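Local coordinates for protein acetone carboxylase alpha subunit (Xanthobacter autotrophicus Py2, PDB 5M45) that forms the alpha subunit of a multi-subunit, metal-containing carboxylase of the hydantoinase B/oxoprolinase family and carries a bound manganese ion, at residues Q446-E457 against S522-W532. Numbering follows the deposited sequence.
Sequences QYDEIHAVNSFE and SLRMVWNAKDW
Glu457 reaches Ser522 and Arg524 through one oxygen, OE1, which takes two bonds across this contact and a third from Asn620. Ser522 OG donates to Glu457 OE1 at 2.6 Å on its syn lone pair. Arg524 NH2, 3.1 Å from Glu457 OE1, stands over the carboxylate face, 81° out of its plane. OE1 itself lies at the guanidinium edge, in its plane, so the salt bridge is not a coplanar fork; the two planes are 73° apart. A second in-plane bond, Arg524 NE to Ser522 OG (2.9 Å), fixes the guanidinium in rotation, and the serine hydroxyl accepts from arginine while giving to glutamate. The bend at chi2 (-53°) goes with presenting the NE/NH2 edge of Arg524 to Glu457 and Ser522. A water joins Arg524 NH2 to Ser455 OG, whose ST turn is closed by Glu457 N. Outside the pair, Arg502 and Tyr499 hold Glu457 OE2, and Glu495 takes Arg524 NH1.

The strands belong to two antiparallel sheets: 450-454 is outermost in one within this chain, 520-526 is inner in the other, and the chain turns a corner at Asp531 to enter the first sheet at Trp532. Between the polar ends, Val453 CG1 meets the indole edge in plane at Trp532 CH2 (3.9 Å), while Ala529 CB, from the same segment as the indole, sits over one face near the rim.

At the far end Lys530 NZ forms a salt bridge with Asp448 OD1, nearly along its C-O axis, at 3.1 Å. The same ammonium bonds Asn528 O and, at 2.9 Å, Asn528 OD1, both from above the carbonyl planes. Tyr758 of a second copy of this subunit packs on both Asp448 and Lys530.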
# COMPACT_ATOMS: atom_id res chain seq x y z
N GLN A 446 -9.50 19.01 15.34
CA GLN A 446 -10.03 20.36 15.62
C GLN A 446 -10.03 21.31 14.41
O GLN A 446 -10.66 22.37 14.46
CB GLN A 446 -9.29 21.01 16.81
CG GLN A 446 -7.79 21.19 16.69
CD GLN A 446 -6.95 20.06 17.26
OE1 GLN A 446 -7.20 18.88 16.97
NE2 GLN A 446 -5.95 20.40 18.06
N TYR A 447 -9.27 20.98 13.37
CA TYR A 447 -9.23 21.77 12.13
C TYR A 447 -10.16 21.17 11.06
O TYR A 447 -10.08 21.57 9.90
CB TYR A 447 -7.77 21.85 11.60
CG TYR A 447 -6.74 22.18 12.69
CD1 TYR A 447 -6.73 23.42 13.32
CD2 TYR A 447 -5.80 21.22 13.10
CE1 TYR A 447 -5.81 23.72 14.31
CE2 TYR A 447 -4.87 21.51 14.11
CZ TYR A 447 -4.87 22.76 14.72
OH TYR A 447 -3.96 23.06 15.72
N ASP A 448 -11.00 20.20 11.43
CA ASP A 448 -11.92 19.52 10.49
C ASP A 448 -11.21 18.86 9.28
O ASP A 448 -11.67 18.95 8.16
CB ASP A 448 -13.04 20.49 10.04
CG ASP A 448 -13.90 20.99 11.21
OD1 ASP A 448 -14.11 20.31 12.24
OD2 ASP A 448 -14.40 22.12 11.12
N GLU A 449 -10.11 18.19 9.56
CA GLU A 449 -9.34 17.42 8.58
C GLU A 449 -9.15 15.98 9.07
O GLU A 449 -9.17 15.71 10.26
CB GLU A 449 -7.95 18.02 8.37
CG GLU A 449 -8.02 19.38 7.68
CD GLU A 449 -6.66 19.90 7.18
OE1 GLU A 449 -6.70 20.75 6.21
OE2 GLU A 449 -5.62 19.48 7.75
N ILE A 450 -8.95 15.08 8.13
CA ILE A 450 -8.58 13.72 8.40
C ILE A 450 -7.23 13.73 9.13
O ILE A 450 -6.31 14.47 8.73
CB ILE A 450 -8.53 12.88 7.10
CG1 ILE A 450 -9.96 12.72 6.52
CG2 ILE A 450 -7.85 11.53 7.32
CD1 ILE A 450 -10.01 12.08 5.15
N HIS A 451 -7.12 12.90 10.16
CA HIS A 451 -5.96 12.95 11.07
C HIS A 451 -5.70 11.63 11.80
O HIS A 451 -6.57 10.74 11.88
CB HIS A 451 -6.22 14.09 12.10
CG HIS A 451 -5.03 14.51 12.89
ND1 HIS A 451 -3.87 15.01 12.31
CD2 HIS A 451 -4.85 14.61 14.22
CE1 HIS A 451 -3.02 15.37 13.26
NE2 HIS A 451 -3.59 15.13 14.43
N ALA A 452 -4.47 11.52 12.33
CA ALA A 452 -4.10 10.48 13.28
C ALA A 452 -3.15 11.08 14.32
O ALA A 452 -2.52 12.11 14.08
CB ALA A 452 -3.43 9.31 12.57
N VAL A 453 -3.12 10.46 15.49
CA VAL A 453 -2.23 10.86 16.58
C VAL A 453 -1.31 9.68 17.00
O VAL A 453 -1.65 8.49 16.80
CB VAL A 453 -2.99 11.42 17.81
CG1 VAL A 453 -3.83 12.62 17.39
CG2 VAL A 453 -3.90 10.41 18.49
N ASN A 454 -0.16 10.05 17.55
CA ASN A 454 0.82 9.10 18.06
C ASN A 454 1.74 9.83 19.04
O ASN A 454 2.75 10.40 18.63
CB ASN A 454 1.63 8.46 16.93
CG ASN A 454 2.45 7.26 17.40
OD1 ASN A 454 2.05 6.12 17.23
ND2 ASN A 454 3.62 7.52 18.00
N SER A 455 1.37 9.82 20.33
CA SER A 455 2.09 10.60 21.32
C SER A 455 3.49 10.04 21.58
O SER A 455 3.65 8.80 21.83
CB SER A 455 1.35 10.64 22.66
OG SER A 455 2.11 11.35 23.61
N PHE A 456 4.48 10.95 21.59
CA PHE A 456 5.86 10.62 21.98
C PHE A 456 6.18 10.99 23.46
O PHE A 456 7.35 11.18 23.83
CB PHE A 456 6.89 11.20 20.98
CG PHE A 456 7.29 10.22 19.88
CD1 PHE A 456 6.40 9.89 18.87
CD2 PHE A 456 8.57 9.65 19.86
CE1 PHE A 456 6.76 8.99 17.88
CE2 PHE A 456 8.92 8.75 18.90
CZ PHE A 456 8.03 8.42 17.88
N GLU A 457 5.16 10.98 24.32
CA GLU A 457 5.37 11.05 25.77
C GLU A 457 6.26 9.87 26.22
O GLU A 457 7.02 10.06 27.15
CB GLU A 457 4.04 11.09 26.58
CG GLU A 457 3.41 12.48 26.57
CD GLU A 457 2.23 12.66 27.51
OE1 GLU A 457 1.46 11.70 27.80
OE2 GLU A 457 2.07 13.82 27.99
N SER A 522 -0.38 10.84 32.08
CA SER A 522 -1.23 11.97 31.73
C SER A 522 -2.68 11.50 31.54
O SER A 522 -2.90 10.44 30.94
CB SER A 522 -0.72 12.68 30.46
OG SER A 522 -0.68 11.85 29.29
N LEU A 523 -3.65 12.28 32.05
CA LEU A 523 -5.06 12.01 31.82
C LEU A 523 -5.51 12.95 30.71
O LEU A 523 -5.38 14.18 30.83
CB LEU A 523 -5.91 12.29 33.08
CG LEU A 523 -7.42 12.03 32.98
CD1 LEU A 523 -7.70 10.62 32.56
CD2 LEU A 523 -8.16 12.31 34.28
N ARG A 524 -6.08 12.36 29.65
CA ARG A 524 -6.63 13.11 28.51
C ARG A 524 -8.16 13.05 28.47
O ARG A 524 -8.77 12.01 28.76
CB ARG A 524 -6.11 12.57 27.18
CG ARG A 524 -4.62 12.22 27.15
CD ARG A 524 -3.69 13.33 27.60
NE ARG A 524 -2.35 12.97 27.18
CZ ARG A 524 -1.82 13.18 25.97
NH1 ARG A 524 -2.45 13.85 25.04
NH2 ARG A 524 -0.60 12.71 25.71
N MET A 525 -8.76 14.17 28.07
CA MET A 525 -10.18 14.25 27.75
C MET A 525 -10.32 14.56 26.26
O MET A 525 -9.68 15.48 25.76
CB MET A 525 -10.89 15.33 28.57
CG MET A 525 -12.42 15.27 28.46
SD MET A 525 -13.39 16.38 29.55
CE MET A 525 -13.14 17.91 28.66
N VAL A 526 -11.16 13.80 25.56
CA VAL A 526 -11.42 14.06 24.12
C VAL A 526 -12.14 15.41 23.97
O VAL A 526 -13.10 15.72 24.70
CB VAL A 526 -12.21 12.89 23.51
CG1 VAL A 526 -12.49 13.13 22.03
CG2 VAL A 526 -11.42 11.57 23.65
N TRP A 527 -11.69 16.23 23.02
CA TRP A 527 -12.19 17.59 22.88
C TRP A 527 -11.99 18.17 21.44
O TRP A 527 -10.85 18.28 20.96
CB TRP A 527 -11.49 18.51 23.90
CG TRP A 527 -11.96 19.93 23.82
CD1 TRP A 527 -11.29 21.00 23.27
CD2 TRP A 527 -13.22 20.41 24.24
NE1 TRP A 527 -12.09 22.13 23.34
CE2 TRP A 527 -13.28 21.79 23.92
CE3 TRP A 527 -14.34 19.79 24.82
CZ2 TRP A 527 -14.39 22.58 24.22
CZ3 TRP A 527 -15.45 20.57 25.12
CH2 TRP A 527 -15.49 21.95 24.79
N ASN A 528 -13.10 18.60 20.83
CA ASN A 528 -13.13 19.12 19.45
C ASN A 528 -12.73 18.03 18.40
O ASN A 528 -12.18 18.37 17.33
CB ASN A 528 -12.29 20.40 19.35
CG ASN A 528 -12.82 21.40 18.33
OD1 ASN A 528 -13.79 21.16 17.64
ND2 ASN A 528 -12.15 22.55 18.23
N ALA A 529 -12.97 16.77 18.72
CA ALA A 529 -12.81 15.64 17.78
C ALA A 529 -14.18 15.23 17.20
O ALA A 529 -15.22 15.39 17.86
CB ALA A 529 -12.20 14.43 18.50
N LYS A 530 -14.17 14.66 15.99
CA LYS A 530 -15.37 14.12 15.36
C LYS A 530 -15.06 12.77 14.71
O LYS A 530 -13.96 12.56 14.16
CB LYS A 530 -15.93 15.07 14.29
CG LYS A 530 -16.21 16.49 14.81
CD LYS A 530 -14.98 17.39 14.56
CE LYS A 530 -15.08 18.67 15.41
NZ LYS A 530 -13.92 19.55 15.23
N ASP A 531 -16.02 11.85 14.79
CA ASP A 531 -15.87 10.52 14.20
C ASP A 531 -14.51 9.89 14.60
O ASP A 531 -13.72 9.44 13.76
CB ASP A 531 -16.03 10.60 12.67
CG ASP A 531 -17.44 11.03 12.24
OD1 ASP A 531 -18.37 11.08 13.05
OD2 ASP A 531 -17.66 11.27 11.02
N TRP A 532 -14.26 9.90 15.91
CA TRP A 532 -12.96 9.67 16.50
C TRP A 532 -12.84 8.22 17.08
O TRP A 532 -13.84 7.65 17.58
CB TRP A 532 -12.70 10.74 17.59
CG TRP A 532 -11.26 10.81 18.06
CD1 TRP A 532 -10.78 10.44 19.28
CD2 TRP A 532 -10.14 11.29 17.31
NE1 TRP A 532 -9.44 10.64 19.32
CE2 TRP A 532 -9.02 11.17 18.12
CE3 TRP A 532 -10.00 11.83 16.03
CZ2 TRP A 532 -7.75 11.53 17.69
CZ3 TRP A 532 -8.74 12.20 15.59
CH2 TRP A 532 -7.62 12.05 16.44
O HOH W 1 0.84 13.71 23.43